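SusD superfamily protein (Bacteroides thetaiotaomicron, PDB 3MCX) is of unproven function but, as a SusD-family protein of the outer membrane, probably helps capture glycans for uptake at the cell surface. Local coordinates at residues V56-T61 and W288-L293; Y45-D50 and K66-Y71; I292-F297 and S436-T441. One frame throughout, in Å; residues are numbered along the deposited sequence.

Contact 1 (V56-T61 and W288-L293)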
loop_
_atom_site.group_PDB
_atom_site.type_symbol
_atom_site.label_atom_id
_atom_site.label_comp_id
_atom_site.label_asym_id
_atom_site.label_seq_id
_atom_site.Cartn_x
_atom_site.Cartn_y
_atom_site.Cartn_z
ATOM N N VAL A 56 9.673 -9.996 0.812
ATOM C CA VAL A 56 10.512 -8.926 1.356
ATOM C C VAL A 56 10.645 -9.236 2.833
ATOM O O VAL A 56 9.638 -9.423 3.538
ATOM C CB VAL A 56 9.923 -7.538 1.124
ATOM C CG1 VAL A 56 10.799 -6.503 1.812
ATOM C CG2 VAL A 56 9.764 -7.212 -0.371
ATOM N N GLN A 57 11.876 -9.329 3.315
ATOM C CA GLN A 57 12.144 -9.690 4.707
ATOM C C GLN A 57 12.990 -8.620 5.387
ATOM O O GLN A 57 13.638 -7.812 4.733
ATOM C CB GLN A 57 12.876 -11.040 4.785
ATOM C CG GLN A 57 14.167 -11.090 4.001
ATOM C CD GLN A 57 14.964 -12.322 4.293
ATOM O OE1 GLN A 57 14.839 -13.381 3.650
ATOM N NE2 GLN A 57 15.804 -12.220 5.315
ATOM N N ALA A 58 13.010 -8.628 6.716
ATOM C CA ALA A 58 14.055 -7.876 7.414
ATOM C C ALA A 58 15.416 -8.433 7.050
ATOM O O ALA A 58 15.593 -9.652 6.886
ATOM C CB ALA A 58 13.843 -7.942 8.961
ATOM N N ARG A 59 16.398 -7.536 7.020
ATOM C CA ARG A 59 17.783 -7.940 6.922
ATOM C C ARG A 59 18.366 -8.460 8.251
ATOM O O ARG A 59 19.201 -9.367 8.275
ATOM C CB ARG A 59 18.636 -6.791 6.372
ATOM C CG ARG A 59 20.126 -7.066 6.244
ATOM C CD ARG A 59 20.948 -5.881 5.716
ATOM N NE ARG A 59 20.773 -4.679 6.566
ATOM C CZ ARG A 59 21.395 -4.466 7.725
ATOM N NH1 ARG A 59 22.320 -5.293 8.184
ATOM N NH2 ARG A 59 21.083 -3.373 8.418
ATOM N N ILE A 60 17.952 -7.792 9.337
ATOM C CA ILE A 60 18.457 -8.020 10.654
ATOM C C ILE A 60 17.316 -7.780 11.663
ATOM O O ILE A 60 16.502 -6.861 11.498
ATOM C CB ILE A 60 19.718 -7.123 10.917
ATOM C CG1 ILE A 60 20.505 -7.610 12.111
ATOM C CG2 ILE A 60 19.368 -5.664 10.987
ATOM C CD1 ILE A 60 21.911 -6.964 12.204
ATOM N N THR A 61 17.336 -8.560 12.742
ATOM C CA THR A 61 16.371 -8.311 13.799
ATOM C C THR A 61 16.844 -7.107 14.612
ATOM O O THR A 61 18.031 -6.968 14.915
ATOM C CB THR A 61 16.151 -9.552 14.687
ATOM O OG1 THR A 61 14.967 -9.335 15.477
ATOM C CG2 THR A 61 17.354 -9.903 15.600
ATOM N N TRP A 288 20.864 2.504 7.356
ATOM C CA TRP A 288 19.432 2.515 7.499
ATOM C C TRP A 288 18.731 1.266 7.001
ATOM O O TRP A 288 17.608 1.005 7.427
ATOM C CB TRP A 288 18.815 3.723 6.780
ATOM C CG TRP A 288 19.270 5.021 7.336
ATOM C CD1 TRP A 288 20.317 5.787 6.914
ATOM C CD2 TRP A 288 18.681 5.717 8.432
ATOM N NE1 TRP A 288 20.412 6.940 7.684
ATOM C CE2 TRP A 288 19.417 6.909 8.625
ATOM C CE3 TRP A 288 17.593 5.448 9.270
ATOM C CZ2 TRP A 288 19.104 7.820 9.637
ATOM C CZ3 TRP A 288 17.278 6.369 10.275
ATOM C CH2 TRP A 288 18.016 7.541 10.429
ATOM N N ASN A 289 19.353 0.492 6.128
ATOM C CA ASN A 289 18.632 -0.599 5.498
ATOM C C ASN A 289 18.065 -1.604 6.497
ATOM O O ASN A 289 18.749 -2.007 7.440
ATOM C CB ASN A 289 19.571 -1.352 4.523
ATOM C CG ASN A 289 18.945 -2.594 3.951
ATOM O OD1 ASN A 289 18.824 -3.602 4.673
ATOM N ND2 ASN A 289 18.538 -2.548 2.677
ATOM N N ASN A 290 16.824 -1.997 6.276
ATOM C CA ASN A 290 16.339 -3.222 6.899
ATOM C C ASN A 290 15.325 -3.993 6.093
ATOM O O ASN A 290 14.496 -4.679 6.662
ATOM C CB ASN A 290 15.847 -3.033 8.339
ATOM C CG ASN A 290 15.998 -4.317 9.150
ATOM O OD1 ASN A 290 16.760 -5.204 8.732
ATOM N ND2 ASN A 290 15.318 -4.428 10.310
ATOM N N LEU A 291 15.382 -3.869 4.763
ATOM C CA LEU A 291 14.527 -4.610 3.853
ATOM C C LEU A 291 15.384 -5.181 2.747
ATOM O O LEU A 291 16.122 -4.449 2.078
ATOM C CB LEU A 291 13.430 -3.729 3.272
ATOM C CG LEU A 291 12.384 -3.235 4.279
ATOM C CD1 LEU A 291 11.687 -1.985 3.777
ATOM C CD2 LEU A 291 11.333 -4.308 4.633
ATOM N N ILE A 292 15.288 -6.494 2.564
ATOM C CA ILE A 292 15.936 -7.187 1.464
ATOM C C ILE A 292 14.966 -8.202 0.914
ATOM O O ILE A 292 14.003 -8.579 1.590
ATOM C CB ILE A 292 17.257 -7.853 1.851
ATOM C CG1 ILE A 292 17.099 -8.891 2.991
ATOM C CG2 ILE A 292 18.319 -6.759 2.233
ATOM C CD1 ILE A 292 18.326 -9.761 3.279
ATOM N N LEU A 293 15.219 -8.654 -0.309
ATOM C CA LEU A 293 14.408 -9.677 -0.951
ATOM C C LEU A 293 14.761 -11.051 -0.407
ATOM O O LEU A 293 15.949 -11.337 -0.134
ATOM C CB LEU A 293 14.625 -9.618 -2.461
ATOM C CG LEU A 293 14.269 -8.267 -3.117
ATOM C CD1 LEU A 293 14.763 -8.168 -4.578
ATOM C CD2 LEU A 293 12.745 -8.019 -3.041
#

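Contact 2 (Y45-D50 and K66-Y71)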
loop_
_atom_site.group_PDB
_atom_site.type_symbol
_atom_site.label_atom_id
_atom_site.label_comp_id
_atom_site.label_asym_id
_atom_site.label_seq_id
_atom_site.Cartn_x
_atom_site.Cartn_y
_atom_site.Cartn_z
ATOM N N TYR A 45 3.176 2.391 6.378
ATOM C CA TYR A 45 2.099 1.909 5.500
ATOM C C TYR A 45 2.603 1.545 4.085
ATOM O O TYR A 45 1.840 1.013 3.261
ATOM C CB TYR A 45 0.939 2.887 5.447
ATOM C CG TYR A 45 0.155 2.971 6.747
ATOM C CD1 TYR A 45 0.579 3.772 7.794
ATOM C CD2 TYR A 45 -1.011 2.248 6.909
ATOM C CE1 TYR A 45 -0.151 3.861 8.970
ATOM C CE2 TYR A 45 -1.746 2.342 8.095
ATOM C CZ TYR A 45 -1.312 3.148 9.096
ATOM O OH TYR A 45 -2.040 3.255 10.261
ATOM N N TRP A 46 3.851 1.898 3.798
ATOM C CA TRP A 46 4.484 1.538 2.534
ATOM C C TRP A 46 4.982 0.105 2.624
ATOM O O TRP A 46 4.593 -0.751 1.816
ATOM C CB TRP A 46 5.587 2.551 2.216
ATOM C CG TRP A 46 6.163 2.476 0.839
ATOM C CD1 TRP A 46 6.137 1.425 -0.018
ATOM C CD2 TRP A 46 6.919 3.519 0.203
ATOM N NE1 TRP A 46 6.825 1.775 -1.189
ATOM C CE2 TRP A 46 7.318 3.048 -1.052
ATOM C CE3 TRP A 46 7.303 4.823 0.584
ATOM C CZ2 TRP A 46 8.064 3.835 -1.946
ATOM C CZ3 TRP A 46 8.046 5.598 -0.304
ATOM C CH2 TRP A 46 8.422 5.102 -1.545
ATOM N N TYR A 47 5.819 -0.190 3.606
ATOM C CA TYR A 47 6.461 -1.502 3.636
ATOM C C TYR A 47 5.757 -2.570 4.449
ATOM O O TYR A 47 6.101 -3.755 4.346
ATOM C CB TYR A 47 7.948 -1.399 3.993
ATOM C CG TYR A 47 8.283 -0.727 5.304
ATOM C CD1 TYR A 47 7.826 -1.235 6.526
ATOM C CD2 TYR A 47 9.154 0.340 5.357
ATOM C CE1 TYR A 47 8.171 -0.619 7.755
ATOM C CE2 TYR A 47 9.511 0.950 6.538
ATOM C CZ TYR A 47 9.008 0.469 7.741
ATOM O OH TYR A 47 9.365 1.084 8.938
ATOM N N TYR A 48 4.720 -2.214 5.239
ATOM C CA TYR A 48 3.969 -3.225 6.002
ATOM C C TYR A 48 3.475 -4.370 5.134
ATOM O O TYR A 48 3.727 -5.540 5.459
ATOM C CB TYR A 48 2.815 -2.571 6.754
ATOM C CG TYR A 48 1.946 -3.528 7.555
ATOM C CD1 TYR A 48 2.344 -4.009 8.779
ATOM C CD2 TYR A 48 0.716 -3.973 7.057
ATOM C CE1 TYR A 48 1.539 -4.864 9.517
ATOM C CE2 TYR A 48 -0.088 -4.842 7.783
ATOM C CZ TYR A 48 0.344 -5.285 9.006
ATOM O OH TYR A 48 -0.428 -6.137 9.749
ATOM N N GLY A 49 2.867 -4.051 4.010
ATOM C CA GLY A 49 2.263 -5.055 3.151
ATOM C C GLY A 49 3.255 -5.882 2.367
ATOM O O GLY A 49 2.864 -6.820 1.675
ATOM N N ASP A 50 4.542 -5.562 2.456
ATOM C CA ASP A 50 5.593 -6.402 1.913
ATOM C C ASP A 50 6.261 -7.260 2.993
ATOM O O ASP A 50 6.309 -8.475 2.866
ATOM C CB ASP A 50 6.588 -5.530 1.185
ATOM C CG ASP A 50 5.983 -4.919 -0.050
ATOM O OD1 ASP A 50 5.733 -5.691 -1.014
ATOM O OD2 ASP A 50 5.754 -3.702 -0.044
ATOM N N LYS A 66 11.708 -0.803 16.926
ATOM C CA LYS A 66 12.671 -0.525 15.864
ATOM C C LYS A 66 12.108 -1.028 14.537
ATOM O O LYS A 66 11.075 -1.709 14.494
ATOM C CB LYS A 66 14.042 -1.119 16.222
ATOM C CG LYS A 66 14.686 -0.491 17.474
ATOM C CD LYS A 66 15.262 0.915 17.224
ATOM C CE LYS A 66 15.801 1.581 18.487
ATOM N NZ LYS A 66 14.679 2.219 19.231
ATOM N N ARG A 67 12.755 -0.680 13.443
ATOM C CA ARG A 67 12.107 -0.792 12.145
ATOM C C ARG A 67 12.065 -2.209 11.589
ATOM O O ARG A 67 13.023 -3.002 11.721
ATOM C CB ARG A 67 12.728 0.157 11.120
ATOM C CG ARG A 67 14.098 -0.216 10.601
ATOM C CD ARG A 67 14.646 0.862 9.597
ATOM N NE ARG A 67 15.032 2.039 10.352
ATOM C CZ ARG A 67 16.217 2.282 10.887
ATOM N NH1 ARG A 67 17.277 1.510 10.609
ATOM N NH2 ARG A 67 16.376 3.321 11.684
ATOM N N VAL A 68 10.906 -2.504 11.009
ATOM C CA VAL A 68 10.622 -3.674 10.177
ATOM C C VAL A 68 10.451 -4.987 10.947
ATOM O O VAL A 68 9.414 -5.692 10.818
ATOM C CB VAL A 68 11.634 -3.879 9.021
ATOM C CG1 VAL A 68 11.229 -5.123 8.177
ATOM C CG2 VAL A 68 11.711 -2.639 8.105
ATOM N N SER A 69 11.427 -5.339 11.752
ATOM C CA SER A 69 11.444 -6.672 12.321
ATOM C C SER A 69 10.219 -7.036 13.183
ATOM O O SER A 69 9.798 -8.188 13.139
ATOM C CB SER A 69 12.782 -7.025 12.996
ATOM O OG SER A 69 13.081 -6.226 14.125
ATOM N N PRO A 70 9.671 -6.117 13.989
ATOM C CA PRO A 70 8.502 -6.538 14.762
ATOM C C PRO A 70 7.291 -6.893 13.912
ATOM O O PRO A 70 6.481 -7.728 14.334
ATOM C CB PRO A 70 8.218 -5.310 15.635
ATOM C CG PRO A 70 9.581 -4.612 15.772
ATOM C CD PRO A 70 10.141 -4.772 14.399
ATOM N N TYR A 71 7.126 -6.248 12.754
ATOM C CA TYR A 71 6.110 -6.648 11.784
ATOM C C TYR A 71 6.449 -8.010 11.158
ATOM O O TYR A 71 5.634 -8.950 11.141
ATOM C CB TYR A 71 5.996 -5.634 10.685
ATOM C CG TYR A 71 5.454 -4.271 11.058
ATOM C CD1 TYR A 71 4.460 -4.084 11.992
ATOM C CD2 TYR A 71 5.876 -3.164 10.364
ATOM C CE1 TYR A 71 3.932 -2.804 12.247
ATOM C CE2 TYR A 71 5.353 -1.872 10.611
ATOM C CZ TYR A 71 4.385 -1.707 11.530
ATOM O OH TYR A 71 3.918 -0.444 11.755
HETATM O O HOH W 1 8.807 -0.698 10.969
#

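Contact 3 (I292-F297 and S436-T441)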
loop_
_atom_site.group_PDB
_atom_site.type_symbol
_atom_site.label_atom_id
_atom_site.label_comp_id
_atom_site.label_asym_id
_atom_site.label_seq_id
_atom_site.Cartn_x
_atom_site.Cartn_y
_atom_site.Cartn_z
ATOM N N ILE A 292 15.288 -6.494 2.564
ATOM C CA ILE A 292 15.936 -7.187 1.464
ATOM C C ILE A 292 14.966 -8.202 0.914
ATOM O O ILE A 292 14.003 -8.579 1.590
ATOM C CB ILE A 292 17.257 -7.853 1.851
ATOM C CG1 ILE A 292 17.099 -8.891 2.991
ATOM C CG2 ILE A 292 18.319 -6.759 2.233
ATOM C CD1 ILE A 292 18.326 -9.761 3.279
ATOM N N LEU A 293 15.219 -8.654 -0.309
ATOM C CA LEU A 293 14.408 -9.677 -0.951
ATOM C C LEU A 293 14.761 -11.051 -0.407
ATOM O O LEU A 293 15.949 -11.337 -0.134
ATOM C CB LEU A 293 14.625 -9.618 -2.461
ATOM C CG LEU A 293 14.269 -8.267 -3.117
ATOM C CD1 LEU A 293 14.763 -8.168 -4.578
ATOM C CD2 LEU A 293 12.745 -8.019 -3.041
ATOM N N SER A 294 13.747 -11.903 -0.263
ATOM C CA SER A 294 13.943 -13.269 0.184
ATOM C C SER A 294 14.306 -14.206 -0.967
ATOM O O SER A 294 14.138 -13.884 -2.152
ATOM C CB SER A 294 12.670 -13.771 0.833
ATOM O OG SER A 294 11.683 -13.948 -0.162
ATOM N N GLU A 295 14.766 -15.372 -0.606
ATOM C CA GLU A 295 15.004 -16.401 -1.606
ATOM C C GLU A 295 13.682 -16.858 -2.233
ATOM O O GLU A 295 13.645 -17.270 -3.398
ATOM C CB GLU A 295 15.735 -17.596 -1.016
ATOM C CG GLU A 295 16.337 -18.496 -2.067
ATOM C CD GLU A 295 16.881 -19.768 -1.473
ATOM O OE1 GLU A 295 16.235 -20.276 -0.509
ATOM O OE2 GLU A 295 17.926 -20.281 -2.001
ATOM N N ASP A 296 12.587 -16.792 -1.477
ATOM C CA ASP A 296 11.261 -17.078 -2.077
ATOM C C ASP A 296 11.029 -16.181 -3.278
ATOM O O ASP A 296 10.584 -16.656 -4.310
ATOM C CB ASP A 296 10.107 -16.899 -1.076
ATOM C CG ASP A 296 10.363 -17.530 0.278
ATOM O OD1 ASP A 296 11.249 -17.066 1.045
ATOM O OD2 ASP A 296 9.641 -18.497 0.590
ATOM N N PHE A 297 11.296 -14.880 -3.147
ATOM C CA PHE A 297 11.089 -13.966 -4.239
ATOM C C PHE A 297 12.038 -14.222 -5.404
ATOM O O PHE A 297 11.620 -14.271 -6.556
ATOM C CB PHE A 297 11.258 -12.507 -3.784
ATOM C CG PHE A 297 10.976 -11.541 -4.901
ATOM C CD1 PHE A 297 9.679 -11.385 -5.361
ATOM C CD2 PHE A 297 12.011 -10.889 -5.567
ATOM C CE1 PHE A 297 9.397 -10.547 -6.437
ATOM C CE2 PHE A 297 11.746 -10.079 -6.632
ATOM C CZ PHE A 297 10.433 -9.908 -7.074
ATOM N N SER A 436 16.045 -19.582 2.323
ATOM C CA SER A 436 17.127 -19.980 3.217
ATOM C C SER A 436 17.765 -18.852 4.026
ATOM O O SER A 436 18.508 -19.160 4.977
ATOM C CB SER A 436 18.217 -20.753 2.459
ATOM O OG SER A 436 18.909 -19.901 1.588
ATOM N N TRP A 437 17.533 -17.593 3.658
ATOM C CA TRP A 437 18.041 -16.495 4.470
ATOM C C TRP A 437 17.009 -15.732 5.263
ATOM O O TRP A 437 17.317 -14.692 5.824
ATOM C CB TRP A 437 18.974 -15.567 3.691
ATOM C CG TRP A 437 18.438 -14.930 2.410
ATOM C CD1 TRP A 437 17.757 -13.774 2.295
ATOM C CD2 TRP A 437 18.633 -15.415 1.069
ATOM N NE1 TRP A 437 17.487 -13.501 0.979
ATOM C CE2 TRP A 437 17.996 -14.504 0.206
ATOM C CE3 TRP A 437 19.289 -16.527 0.518
ATOM C CZ2 TRP A 437 18.017 -14.650 -1.179
ATOM C CZ3 TRP A 437 19.295 -16.686 -0.863
ATOM C CH2 TRP A 437 18.663 -15.754 -1.693
ATOM N N HIS A 438 15.789 -16.252 5.382
ATOM C CA HIS A 438 14.901 -15.710 6.372
ATOM C C HIS A 438 15.568 -15.769 7.727
ATOM O O HIS A 438 16.374 -16.672 8.045
ATOM C CB HIS A 438 13.574 -16.453 6.365
ATOM C CG HIS A 438 12.651 -15.982 5.285
ATOM N ND1 HIS A 438 11.985 -14.770 5.342
ATOM C CD2 HIS A 438 12.288 -16.560 4.111
ATOM C CE1 HIS A 438 11.263 -14.614 4.241
ATOM N NE2 HIS A 438 11.414 -15.704 3.487
ATOM N N LEU A 439 15.193 -14.809 8.565
ATOM C CA LEU A 439 15.871 -14.693 9.840
ATOM C C LEU A 439 15.504 -15.820 10.794
ATOM O O LEU A 439 14.363 -16.289 10.801
ATOM C CB LEU A 439 15.565 -13.369 10.512
ATOM C CG LEU A 439 15.942 -12.165 9.693
ATOM C CD1 LEU A 439 15.792 -10.849 10.542
ATOM C CD2 LEU A 439 17.320 -12.271 9.059
ATOM N N GLU A 440 16.437 -16.189 11.661
ATOM C CA GLU A 440 16.193 -17.235 12.641
ATOM C C GLU A 440 15.131 -16.832 13.660
ATOM O O GLU A 440 14.515 -17.672 14.299
ATOM C CB GLU A 440 17.481 -17.663 13.349
ATOM C CG GLU A 440 18.495 -18.382 12.439
ATOM C CD GLU A 440 17.929 -19.608 11.740
ATOM O OE1 GLU A 440 17.278 -20.415 12.434
ATOM O OE2 GLU A 440 18.160 -19.752 10.503
ATOM N N THR A 441 14.926 -15.542 13.848
ATOM C CA THR A 441 13.879 -15.092 14.758
ATOM C C THR A 441 12.478 -15.585 14.381
ATOM O O THR A 441 11.601 -15.645 15.254
ATOM C CB THR A 441 13.833 -13.547 14.820
ATOM O OG1 THR A 441 13.820 -13.016 13.489
ATOM C CG2 THR A 441 15.025 -12.998 15.622
HETATM O O HOH W 2 15.185 -15.813 2.266
#

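Contact 1 (V56-T61 and W288-L293)
The Arg59 guanidinium meets Asn289 along one edge. Arg59 NH2 donates to Asn289 O at 2.9 Å, and Arg59 NE donates to Asn289 OD1 at 2.9 Å. Both acceptors lie near the guanidinium plane, so two nitrogens grip one residue side-on, one through its backbone and one through its side chain. One face carries CG2 of the following residue, Ile60, offset toward the rim. The guanidinium and the Asn289 amide are turned 52° apart. A bend at chi3 (57°) brings NE and NH2 round to this asparagine, and NH1 is left to bond Gly323 O.

The Asn290 amide works edge-on against the backbone of Ile60. Asn290 OD1 takes Ile60 N at 2.9 Å on a lone pair. Asn290 ND2 donates to Ile60 O at 3.0 Å, in the plane of both groups, and also bonds Arg67 O. A weak bond from Arg59 N also reaches Asn290 OD1. Two backbone polar atoms of a loop residue are thus satisfied by one side chain.

Further along, Gln57 and Ile292 form an antiparallel hydrogen-bonded pair, with Gln57 N to Ile292 O at 2.8 Å and Ile292 N to Gln57 O at 3.0 Å. Val56 and Leu293 follow as a non-hydrogen-bonded pair. Val56 CG1 packs on Leu291 CD2 at 3.6 Å. The Gln57 amide instead turns to the loops: NE2 bonds both Ala58 O and Trp437 O. The two pairs make a short two-stranded antiparallel sheet within a mainly helical SusD-type fold; beyond it the asparagine side chains bond to the loop.

Contact 2 (Y45-D50 and K66-Y71)
Tyr48 points the edge of its ring at the face of Tyr71 in a T-shaped pair. The centroids are 5.0 Å apart and the planes stand at 83°. Tyr48 CD1 sits over the centre of the Tyr71 ring, and its closest atom there is Tyr71 CD1, at 3.8 Å. Tyr48 holds CG opposite its backbone N (chi1 179°), which carries the ring off the helix toward residues 66-71. Tyr71 sets CG anti to its own carbonyl carbon, turning its ring face to that edge. The Tyr71 hydroxyl is fixed by Asn83 O and Asn44 ND2, so the ring is anchored at its far end.

Tyr47 has CG between the backbone N and the carbonyl carbon (chi1 57°). This carries its hydroxyl end to Arg67 CB and a water, and its face to Val68. Val68 CG2, the branch anti to the carbonyl carbon, lies over that face as a CH-pi contact, 4.2 Å from the Tyr47 ring centroid. At the edge of the same ring, Tyr47 CE1 meets Tyr71 CE2 at 4.2 Å. The water donates to Tyr47 OH at 2.8 Å and accepts from Val68 N at 2.8 Å. It bridges the hydroxyl to the N-cap residue of helix 69-72. The Arg67 guanidinium pairs with Glu274.

Helix 44-51 and the start of helix 69-72 are joined here through three tyrosines and Val68. Around them, helix 115-140 adds Leu139 beside Tyr48, helix 81-106 places Pro87 against Tyr71, and Val279 of helix 276-279 packs on Val68.

Contact 3 (I292-F297 and S436-T441)
Trp437 lays its indole against the start of helix 295-301. Glu295 CB stands over the six-membered ring as a CH-pi contact, 3.6 Å from its centroid. Edge-on, Trp437 NE1 donates to Leu293 O at 2.9 Å, nearly straight (173°), in the ring plane and on a lone pair of the carbonyl. In one of its two conformers the Glu295 chain runs on, extended, past the ring, and Glu295 OE1 accepts from Ser436 N at 2.9 Å, from above the carboxylate plane. A water accepts from Glu295 N and, weakly, from Trp437 N.

His438 NE2 donates to Asp296 OD1 at 2.8 Å. The oxygen lies near the imidazole plane, but the ring and carboxylate planes are 65° apart. Ser294 CB comes to the same ring at a slant.

A second shell sets these groups. Tyr72 OH bonds His438 ND1, so both ring nitrogens are held. Asp296 also takes Gly435 N and Lys434 N, which ties its carboxylate to the loop before Ser436. Ser294 OG caps the helix by accepting from Phe297 N, and it also bonds Ala54 O.

The loop between strand 431-432 and helix 441-444 thus docks where strand 292-293 passes into helix 295-301.

All three contacts are largely buried, but contact 2 lies nearest the centre of the chain and contact 3 farthest out. Contacts 1 and 3 each have an exposed residue at the margin, and they share strand 292-293: residues 56-61 pair with it, and residues 436-441 close on the end that leads into helix 295-301. Gln57 of contact 1 also reaches the 436-441 loop. Contact 2 brackets strand 56-57 in sequence and meets contact 1 through Arg67 and Val68. The chemistry changes with place. Contact 2 is aromatic, with one bridging water. Contact 1 relies on backbone and amide bonds, while contact 3 adds carboxylates. Contacts 2 and 3 do not touch.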